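Local atomic coordinates of ethyl acetate hydrolase (Pseudomonas veronii, PDB entry 5EFZ), a protein that hydrolyses ethyl acetate to ethanol and acetate, a step in the bacterial breakdown of short-chain methyl ketones such as 2-butanone. Residues His219-Thr224 and Met248-Phe253; Gln156-Ala161 and Gly291-Lys296; Arg39-Cys44 and Asn97-Gly102; Thr133-Tyr138 and Glu142-Val147. All coordinates share one frame; numbering follows the deposited sequence.

Contact 1: residues His219-Thr224 and Met248-Phe253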
# COMPACT_ATOMS: atom_id res chain seq x y z
N HIS A 219 4.96 12.61 1.65
CA HIS A 219 5.90 11.50 1.71
C HIS A 219 5.65 10.69 2.99
O HIS A 219 5.53 9.45 2.94
CB HIS A 219 7.31 12.10 1.69
CG HIS A 219 8.42 11.11 1.49
ND1 HIS A 219 8.79 10.66 0.25
CD2 HIS A 219 9.28 10.56 2.37
CE1 HIS A 219 9.85 9.87 0.37
NE2 HIS A 219 10.15 9.78 1.65
N ALA A 220 5.52 11.39 4.11
CA ALA A 220 5.21 10.73 5.39
C ALA A 220 3.87 10.00 5.35
O ALA A 220 3.75 8.91 5.92
CB ALA A 220 5.22 11.75 6.54
N LYS A 221 2.86 10.60 4.74
CA LYS A 221 1.55 9.92 4.67
C LYS A 221 1.64 8.64 3.86
O LYS A 221 1.03 7.62 4.21
CB LYS A 221 0.49 10.83 4.07
CG LYS A 221 -0.04 11.89 5.00
CD LYS A 221 -1.30 12.48 4.34
CE LYS A 221 -1.93 13.60 5.10
NZ LYS A 221 -3.13 14.11 4.33
N LEU A 222 2.40 8.68 2.76
CA LEU A 222 2.57 7.47 1.94
C LEU A 222 3.30 6.39 2.72
O LEU A 222 2.98 5.21 2.58
CB LEU A 222 3.32 7.80 0.66
CG LEU A 222 2.52 8.61 -0.33
CD1 LEU A 222 3.44 9.36 -1.32
CD2 LEU A 222 1.56 7.69 -1.10
N TRP A 223 4.29 6.78 3.51
CA TRP A 223 4.97 5.84 4.39
C TRP A 223 4.04 5.26 5.45
O TRP A 223 4.18 4.11 5.85
CB TRP A 223 6.17 6.52 5.08
CG TRP A 223 7.40 6.38 4.26
CD1 TRP A 223 8.03 7.37 3.53
CD2 TRP A 223 8.17 5.18 4.07
NE1 TRP A 223 9.16 6.84 2.91
CE2 TRP A 223 9.27 5.51 3.24
CE3 TRP A 223 8.05 3.87 4.56
CZ2 TRP A 223 10.23 4.56 2.84
CZ3 TRP A 223 9.01 2.91 4.17
CH2 TRP A 223 10.09 3.28 3.33
N THR A 224 3.07 6.04 5.90
CA THR A 224 2.12 5.52 6.88
C THR A 224 1.23 4.45 6.23
O THR A 224 0.87 3.44 6.87
CB THR A 224 1.23 6.64 7.45
OG1 THR A 224 2.06 7.75 7.88
CG2 THR A 224 0.39 6.11 8.65
N MET A 248 -3.22 11.54 15.18
CA MET A 248 -2.12 11.86 16.10
C MET A 248 -0.85 11.08 15.74
O MET A 248 0.27 11.59 15.89
CB MET A 248 -2.50 11.55 17.56
CG MET A 248 -3.42 12.60 18.19
SD MET A 248 -2.82 14.27 17.82
CE MET A 248 -4.15 14.91 16.80
N PHE A 249 -1.02 9.85 15.27
CA PHE A 249 0.11 9.03 14.83
C PHE A 249 0.77 9.58 13.56
O PHE A 249 2.01 9.68 13.46
CB PHE A 249 -0.35 7.60 14.60
CG PHE A 249 0.75 6.65 14.24
CD1 PHE A 249 1.68 6.25 15.19
CD2 PHE A 249 0.87 6.18 12.95
CE1 PHE A 249 2.73 5.37 14.85
CE2 PHE A 249 1.89 5.29 12.60
CZ PHE A 249 2.82 4.90 13.55
N VAL A 250 -0.05 9.93 12.57
CA VAL A 250 0.48 10.51 11.35
C VAL A 250 1.22 11.82 11.66
O VAL A 250 2.35 12.02 11.21
CB VAL A 250 -0.65 10.77 10.33
CG1 VAL A 250 -0.16 11.57 9.17
CG2 VAL A 250 -1.20 9.42 9.85
N ASP A 251 0.60 12.70 12.46
CA ASP A 251 1.22 13.99 12.75
C ASP A 251 2.41 13.88 13.72
O ASP A 251 3.45 14.49 13.48
CB ASP A 251 0.20 14.97 13.33
CG ASP A 251 -0.87 15.36 12.33
OD1 ASP A 251 -0.75 15.01 11.13
OD2 ASP A 251 -1.85 16.00 12.76
N GLY A 252 2.24 13.12 14.80
CA GLY A 252 3.20 13.12 15.89
C GLY A 252 4.36 12.16 15.75
O GLY A 252 5.39 12.36 16.36
N PHE A 253 4.18 11.12 14.95
CA PHE A 253 5.24 10.14 14.70
C PHE A 253 5.79 10.31 13.26
O PHE A 253 6.98 10.59 13.05
CB PHE A 253 4.69 8.71 14.92
CG PHE A 253 5.74 7.62 14.89
CD1 PHE A 253 6.34 7.23 13.71
CD2 PHE A 253 6.08 6.94 16.05
CE1 PHE A 253 7.30 6.21 13.68
CE2 PHE A 253 7.03 5.91 16.04
CZ PHE A 253 7.64 5.54 14.85
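V250 spreads its two methyls over neighbouring turns of helix 213-227, CG2 against T224 and CG1 against the chain of K221. This is helix-on-helix packing in the helical region inserted between strands 170-174 and 296-300, where alpha/beta hydrolases commonly carry their cap. The two short helical segments run with their N-to-C directions 127° apart and their axes 10.2 Å apart at closest; the join is made by V250 with T224 and K221, and by the edge of the F249 ring. T224 and V250 meet at about a right angle, CG2 of T224 lying 3.9 Å from CG2 of V250. The other branch of the valine, CG1, comes no nearer than 4.2 Å to CG of K221. Beyond CG that lysine is fully extended, which carries NZ past the apolar join to salt bridges with E189 and E193 of the second subunit; that subunit, whose L186 also packs on T224, covers part of this contact. F249 adds its rim: CE2 is 4.3 Å from T224 CG2, which sits near the plane of the ring. Rotation of the threonine is tied to its own helix. With chi1 at -50°, the methyl faces V250 while OG1 turns back to donate to A220 O at 2.8 Å, reaching that oxygen from the opposite face of the carbonyl plane to T224 N.

Contact 2: residues Gln156-Ala161 and Gly291-Lys296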
# COMPACT_ATOMS: atom_id res chain seq x y z
N GLN A 156 22.21 -3.79 0.67
CA GLN A 156 23.67 -3.76 0.77
C GLN A 156 24.25 -5.10 1.27
O GLN A 156 25.34 -5.49 0.88
CB GLN A 156 24.12 -2.63 1.69
CG GLN A 156 23.83 -1.22 1.08
CD GLN A 156 23.91 -0.13 2.12
OE1 GLN A 156 25.00 0.38 2.42
NE2 GLN A 156 22.76 0.21 2.71
N THR A 157 23.52 -5.76 2.17
CA THR A 157 23.95 -7.06 2.67
C THR A 157 24.05 -8.10 1.54
O THR A 157 25.06 -8.82 1.44
CB THR A 157 22.98 -7.54 3.78
OG1 THR A 157 23.09 -6.66 4.91
CG2 THR A 157 23.30 -9.01 4.25
N TYR A 158 23.02 -8.20 0.70
CA TYR A 158 23.06 -9.10 -0.45
C TYR A 158 24.19 -8.74 -1.40
O TYR A 158 24.94 -9.60 -1.88
CB TYR A 158 21.73 -9.06 -1.21
CG TYR A 158 20.65 -9.88 -0.55
CD1 TYR A 158 20.83 -11.26 -0.32
CD2 TYR A 158 19.43 -9.31 -0.17
CE1 TYR A 158 19.79 -12.03 0.27
CE2 TYR A 158 18.40 -10.09 0.41
CZ TYR A 158 18.60 -11.43 0.62
OH TYR A 158 17.58 -12.18 1.21
N GLU A 159 24.32 -7.45 -1.68
CA GLU A 159 25.38 -7.04 -2.58
C GLU A 159 26.77 -7.40 -2.03
O GLU A 159 27.65 -7.87 -2.77
CB GLU A 159 25.28 -5.53 -2.84
CG GLU A 159 26.45 -4.96 -3.69
CD GLU A 159 26.44 -5.35 -5.18
OE1 GLU A 159 25.40 -5.82 -5.73
OE2 GLU A 159 27.50 -5.19 -5.83
N TRP A 160 26.96 -7.22 -0.72
CA TRP A 160 28.20 -7.67 -0.07
C TRP A 160 28.44 -9.16 -0.29
O TRP A 160 29.54 -9.56 -0.70
CB TRP A 160 28.15 -7.40 1.45
CG TRP A 160 28.97 -6.21 1.87
CD1 TRP A 160 28.52 -4.94 2.14
CD2 TRP A 160 30.40 -6.16 1.98
NE1 TRP A 160 29.58 -4.12 2.43
CE2 TRP A 160 30.74 -4.86 2.38
CE3 TRP A 160 31.42 -7.13 1.88
CZ2 TRP A 160 32.06 -4.48 2.63
CZ3 TRP A 160 32.73 -6.76 2.14
CH2 TRP A 160 33.04 -5.44 2.50
N ALA A 161 27.41 -9.97 -0.04
CA ALA A 161 27.56 -11.44 -0.10
C ALA A 161 27.83 -11.94 -1.51
O ALA A 161 28.44 -13.00 -1.68
CB ALA A 161 26.31 -12.13 0.48
N GLY A 291 23.71 -17.69 -6.46
CA GLY A 291 24.47 -18.93 -6.37
C GLY A 291 25.93 -18.71 -6.01
O GLY A 291 26.62 -19.66 -5.59
N ARG A 292 26.42 -17.48 -6.19
CA ARG A 292 27.80 -17.10 -5.80
C ARG A 292 27.98 -16.96 -4.28
O ARG A 292 29.12 -16.96 -3.77
CB ARG A 292 28.20 -15.77 -6.47
CG ARG A 292 28.61 -15.91 -7.92
CD ARG A 292 28.71 -14.56 -8.63
NE ARG A 292 29.48 -13.56 -7.90
CZ ARG A 292 30.09 -12.52 -8.47
NH1 ARG A 292 30.05 -12.36 -9.80
NH2 ARG A 292 30.78 -11.66 -7.72
N ILE A 293 26.88 -16.80 -3.56
CA ILE A 293 26.96 -16.51 -2.14
C ILE A 293 27.54 -17.71 -1.38
O ILE A 293 27.06 -18.82 -1.53
CB ILE A 293 25.58 -16.15 -1.56
CG1 ILE A 293 25.10 -14.84 -2.19
CG2 ILE A 293 25.67 -16.10 -0.03
CD1 ILE A 293 23.72 -14.41 -1.69
N LYS A 294 28.60 -17.48 -0.61
CA LYS A 294 29.19 -18.51 0.25
C LYS A 294 28.83 -18.33 1.73
O LYS A 294 28.96 -19.27 2.54
CB LYS A 294 30.71 -18.53 0.09
CG LYS A 294 31.15 -18.93 -1.32
CD LYS A 294 32.65 -18.84 -1.51
CE LYS A 294 33.37 -19.96 -0.84
NZ LYS A 294 34.81 -19.96 -1.25
N ALA A 295 28.42 -17.12 2.08
CA ALA A 295 28.04 -16.78 3.46
C ALA A 295 26.92 -17.65 3.96
O ALA A 295 25.96 -17.90 3.22
CB ALA A 295 27.60 -15.29 3.58
N LYS A 296 26.99 -18.07 5.22
CA LYS A 296 25.81 -18.64 5.88
C LYS A 296 24.78 -17.55 5.99
O LYS A 296 25.00 -16.54 6.67
CB LYS A 296 26.17 -19.20 7.27
CG LYS A 296 25.00 -19.90 8.03
CD LYS A 296 24.53 -21.13 7.27
CE LYS A 296 23.27 -21.76 7.90
NZ LYS A 296 22.72 -22.90 7.07
O HOH W 1 29.16 -14.83 0.33
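A161 and I293 bury the most surface here, with Y158 adding a smaller share. The methyl of A161 points from helix 152-163 at the loop that leads into strand 296-300, and the branches of I293 gather round it: CG1 is 4.0 Å from A161 CB, with CG2 and CD1 scarcely farther. The torsions explain the grouping. CG1 of the isoleucine stands opposite its carbonyl carbon (chi1 -65°), and CD1 continues the chain in extended form toward Y158, where it arrives at the ring's edge, near its plane, 4.5 Å from CD1 of the tyrosine. That is a loose touch, whereas the alanine is met closely, its backbone included: A161 O lies 3.8 Å from I293 CA.

The same carbonyl carries the polar half of the contact. A water donates to A161 O at 2.8 Å and accepts from K294 N at 2.9 Å, bridging helix to loop. Close by, R292 reaches V162 O through NH2 and K294 forms a salt bridge with D166. In the alpha/beta hydrolase fold this is the helix that follows the nucleophile elbow, with S151, the inferred nucleophile, just before its first turn; the side chain of Y158 is about 10 Å from that of S151. The join therefore pairs apolar packing of I293 on A161 and Y158 with a water bridge between the buried carbonyl of A161 and the loop N-H of K294.

Contact 3: residues Arg39-Cys44 and Asn97-Gly102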
# COMPACT_ATOMS: atom_id res chain seq x y z
N ARG A 39 30.22 8.87 -12.96
CA ARG A 39 30.89 10.02 -12.37
C ARG A 39 31.91 9.59 -11.30
O ARG A 39 31.78 8.51 -10.72
CB ARG A 39 29.85 10.97 -11.77
CG ARG A 39 28.95 11.58 -12.85
CD ARG A 39 27.89 12.50 -12.29
NE ARG A 39 28.45 13.76 -11.81
CZ ARG A 39 27.77 14.65 -11.10
NH1 ARG A 39 26.50 14.41 -10.79
NH2 ARG A 39 28.35 15.77 -10.72
N CYS A 40 32.92 10.41 -11.08
CA CYS A 40 33.88 10.15 -10.02
C CYS A 40 33.65 11.10 -8.85
O CYS A 40 33.59 12.31 -9.05
CB CYS A 40 35.32 10.30 -10.55
SG CYS A 40 36.62 9.57 -9.45
N MET A 41 33.53 10.57 -7.63
CA MET A 41 33.60 11.43 -6.44
C MET A 41 35.08 11.65 -6.10
O MET A 41 35.80 10.69 -5.84
CB MET A 41 32.89 10.80 -5.25
CG MET A 41 31.49 10.31 -5.56
SD MET A 41 30.77 9.60 -4.05
CE MET A 41 30.79 11.02 -2.96
N PRO A 42 35.55 12.91 -6.12
CA PRO A 42 36.96 13.18 -5.84
C PRO A 42 37.38 12.74 -4.43
O PRO A 42 38.52 12.35 -4.22
CB PRO A 42 37.07 14.69 -5.97
CG PRO A 42 35.88 15.10 -6.77
CD PRO A 42 34.80 14.14 -6.43
N GLU A 43 36.47 12.87 -3.46
CA GLU A 43 36.74 12.34 -2.13
C GLU A 43 35.43 11.85 -1.53
O GLU A 43 34.44 12.56 -1.49
CB GLU A 43 37.39 13.37 -1.21
CG GLU A 43 36.58 14.64 -1.00
CD GLU A 43 36.92 15.34 0.31
OE1 GLU A 43 37.89 14.93 0.98
OE2 GLU A 43 36.20 16.31 0.67
N CYS A 44 35.43 10.60 -1.11
CA CYS A 44 34.24 10.02 -0.52
C CYS A 44 34.47 9.93 0.98
O CYS A 44 35.40 9.25 1.42
CB CYS A 44 33.95 8.65 -1.14
SG CYS A 44 32.50 7.85 -0.44
N ASN A 97 27.32 4.69 7.45
CA ASN A 97 26.24 5.48 6.85
C ASN A 97 26.28 5.49 5.32
O ASN A 97 27.34 5.70 4.71
CB ASN A 97 26.31 6.92 7.38
CG ASN A 97 25.90 7.00 8.85
OD1 ASN A 97 24.70 7.13 9.15
ND2 ASN A 97 26.88 6.97 9.77
N GLN A 98 25.12 5.26 4.71
CA GLN A 98 24.98 5.33 3.26
C GLN A 98 25.52 6.60 2.69
O GLN A 98 25.28 7.69 3.24
CB GLN A 98 23.51 5.24 2.87
CG GLN A 98 22.95 3.84 2.73
CD GLN A 98 21.56 3.93 2.09
OE1 GLN A 98 21.37 4.64 1.10
NE2 GLN A 98 20.58 3.28 2.69
N ILE A 99 26.22 6.49 1.57
CA ILE A 99 26.47 7.65 0.72
C ILE A 99 25.14 8.28 0.39
O ILE A 99 24.24 7.61 -0.13
CB ILE A 99 27.21 7.25 -0.57
CG1 ILE A 99 28.57 6.61 -0.20
CG2 ILE A 99 27.43 8.47 -1.49
CD1 ILE A 99 29.27 5.92 -1.38
N GLY A 100 25.00 9.58 0.64
CA GLY A 100 23.74 10.24 0.32
C GLY A 100 22.83 10.45 1.52
O GLY A 100 21.80 11.11 1.39
N ASN A 101 23.19 9.91 2.68
CA ASN A 101 22.27 9.97 3.82
C ASN A 101 22.40 11.22 4.69
O ASN A 101 21.73 11.31 5.73
CB ASN A 101 22.41 8.70 4.70
CG ASN A 101 23.44 8.86 5.84
OD1 ASN A 101 24.51 9.48 5.68
ND2 ASN A 101 23.14 8.24 6.98
N GLY A 102 23.27 12.15 4.28
CA GLY A 102 23.48 13.40 5.00
C GLY A 102 24.64 13.42 5.98
O GLY A 102 25.11 14.50 6.38
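I99 points its CB toward segment 39-44 and divides there between two sulfur-bearing side chains. CB itself stays back, 5.3 Å from SG of C44. Its branch CG2, opposite the backbone N, heads for M41, whose SD is 4.4 Å from it. The other branch begins with CG1, 4.1 Å from C44 SG, and ends in CD1, which comes to 3.9 Å from that same sulfur. The cysteine lies along the outer length of this branch, while the methionine touches the shorter one. C44 reaches in because its SG is turned opposite its own backbone N (chi1 179°).

I99 is the second residue of a type II beta turn, Q98 to N101, closed by N101 N donating to Q98 O at 3.1 Å. The turn belongs to the loop leaving strand 92-96 of the central alpha/beta hydrolase sheet, and the contact lays the small hairpin of strands 33-34 and 40-41 against it; L33 from the hairpin's other strand packs on all three touching residues. G100 takes the third place of the turn with a positive phi of 101°, as is usual for glycine there. The backbone of I99 is held from both ends, its N by D127 and its O by K272. N101, the last residue of the turn, donates through ND2 to N97 OD1 at 2.9 Å. The N-H...O angle is 144°, and ND2 approaches somewhat tilted from the acceptor's carbonyl plane.

Contact 4: residues Thr133-Tyr138 and Glu142-Val147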
# COMPACT_ATOMS: atom_id res chain seq x y z
N THR A 133 36.51 -0.77 0.87
CA THR A 133 37.77 -0.01 0.92
C THR A 133 38.03 0.46 2.35
O THR A 133 39.15 0.41 2.84
CB THR A 133 37.75 1.21 -0.04
OG1 THR A 133 37.76 0.72 -1.38
CG2 THR A 133 38.99 2.11 0.19
N LEU A 134 36.96 0.91 3.00
CA LEU A 134 37.04 1.34 4.39
C LEU A 134 37.57 0.22 5.27
O LEU A 134 38.50 0.40 6.06
CB LEU A 134 35.64 1.77 4.87
CG LEU A 134 35.55 2.08 6.37
CD1 LEU A 134 36.23 3.39 6.70
CD2 LEU A 134 34.07 2.07 6.79
N LEU A 135 36.97 -0.96 5.14
CA LEU A 135 37.33 -2.06 6.04
C LEU A 135 38.76 -2.53 5.81
O LEU A 135 39.52 -2.71 6.76
CB LEU A 135 36.35 -3.23 5.85
CG LEU A 135 34.92 -2.93 6.35
CD1 LEU A 135 33.97 -4.01 5.84
CD2 LEU A 135 34.86 -2.86 7.88
N THR A 136 39.16 -2.72 4.56
CA THR A 136 40.50 -3.27 4.32
C THR A 136 41.60 -2.24 4.51
O THR A 136 42.62 -2.53 5.11
CB THR A 136 40.62 -3.86 2.91
OG1 THR A 136 40.27 -2.84 1.96
CG2 THR A 136 39.68 -5.06 2.76
N GLU A 137 41.40 -1.02 4.01
CA GLU A 137 42.45 -0.03 3.98
C GLU A 137 42.53 0.80 5.26
O GLU A 137 43.61 1.21 5.65
CB GLU A 137 42.29 0.90 2.78
CG GLU A 137 42.31 0.16 1.45
CD GLU A 137 43.50 -0.79 1.35
OE1 GLU A 137 44.64 -0.29 1.26
OE2 GLU A 137 43.30 -2.03 1.37
N TYR A 138 41.41 1.05 5.91
CA TYR A 138 41.44 1.86 7.14
C TYR A 138 41.49 0.99 8.38
O TYR A 138 42.31 1.23 9.25
CB TYR A 138 40.22 2.81 7.20
CG TYR A 138 40.20 3.66 8.46
CD1 TYR A 138 40.96 4.83 8.56
CD2 TYR A 138 39.46 3.26 9.57
CE1 TYR A 138 40.95 5.60 9.73
CE2 TYR A 138 39.45 4.01 10.73
CZ TYR A 138 40.20 5.18 10.81
OH TYR A 138 40.17 5.91 11.97
N GLU A 142 39.94 -8.11 7.03
CA GLU A 142 40.00 -8.88 5.80
C GLU A 142 38.86 -9.90 5.64
O GLU A 142 38.82 -10.63 4.66
CB GLU A 142 41.35 -9.61 5.71
CG GLU A 142 42.57 -8.68 5.75
CD GLU A 142 42.70 -7.80 4.50
OE1 GLU A 142 41.94 -8.00 3.52
OE2 GLU A 142 43.57 -6.91 4.50
N SER A 143 37.94 -9.95 6.60
CA SER A 143 36.71 -10.71 6.48
C SER A 143 35.73 -10.20 7.54
O SER A 143 36.13 -9.52 8.47
CB SER A 143 36.94 -12.24 6.63
OG SER A 143 37.33 -12.57 7.95
N LEU A 144 34.45 -10.52 7.36
CA LEU A 144 33.38 -10.12 8.30
C LEU A 144 32.69 -11.34 8.95
O LEU A 144 32.26 -12.27 8.25
CB LEU A 144 32.34 -9.27 7.59
CG LEU A 144 32.91 -7.92 7.13
CD1 LEU A 144 32.03 -7.27 6.04
CD2 LEU A 144 33.05 -7.00 8.35
N ALA A 145 32.58 -11.33 10.29
CA ALA A 145 31.82 -12.36 11.00
C ALA A 145 30.36 -12.35 10.58
O ALA A 145 29.72 -13.40 10.58
CB ALA A 145 31.93 -12.20 12.52
N LEU A 146 29.82 -11.17 10.23
CA LEU A 146 28.40 -11.02 9.88
C LEU A 146 28.24 -9.69 9.16
O LEU A 146 28.88 -8.72 9.56
CB LEU A 146 27.51 -11.05 11.13
CG LEU A 146 26.03 -10.69 10.93
CD1 LEU A 146 25.37 -11.82 10.08
CD2 LEU A 146 25.33 -10.61 12.30
N VAL A 147 27.46 -9.69 8.08
CA VAL A 147 26.89 -8.48 7.52
C VAL A 147 25.38 -8.54 7.79
O VAL A 147 24.74 -9.54 7.49
CB VAL A 147 27.17 -8.34 6.03
CG1 VAL A 147 26.56 -7.03 5.52
CG2 VAL A 147 28.71 -8.33 5.77
O HOH W 2 44.47 -4.49 3.42
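E142 OE2 and a water make a geometrically sound bond of 2.8 Å, and the water lies 3.2 Å from the carbonyl O of T136 on the helix. The water has more acceptors in reach than protons, so which of them it serves at a given moment is not settled. The other carboxylate oxygen, E142 OE1, rests 3.8 Å from T136 CG2, the two side chains crossing at about a right angle. The glutamate gets there by folding: a bend at chi2 (-68°) brings its end back toward the helix although its CB starts out pointing away. At T136, the hydroxyl lies between backbone N and carbonyl carbon (chi1 55°) and is hydrogen-bonded to H132 O, one turn earlier; this rotation hands the methyl to the glutamate. E137 OE2 is 5.8 Å from E142 OE2; their like charges would probably repel weakly, and both residues are exposed, where solvent can screen them.

Deeper in, the character changes. L135 and L144 reach toward each other tip to tip, CD1 of L135 being 3.8 Å from CD1 of L144 and 4.0 Å from its CD2, one methyl set against the fork of the other leucine.

The contact closes the far end of a beta-alpha-beta crossover, in which helix 124-139 links strand 92-96 to the parallel strand 146-150. W160 of helix 152-163 packs on both leucines, and L144 also touches A61 and L63 of strand 61-65.

Contact 3 closes first along the chain, then contact 4; contact 2 closes a much longer loop, and contact 1 is nested inside it. Contacts 2 and 4 are neighbours, with centres 14 Å apart: strand 146-150 runs directly into helix 152-163, and W160 touches both L135 and L144. Contact 3 meets contact 2 where Q98 packs on Q156, their centres 23 Å apart. These three lie along the central sheet and its connections, contact 3 at the loop after strand 92-96. Contact 1 stands apart, 34 Å from contact 2 between centres. It thus belongs to the helical insertion that meets the second subunit, the other three to the sheet and its connecting helices and loops.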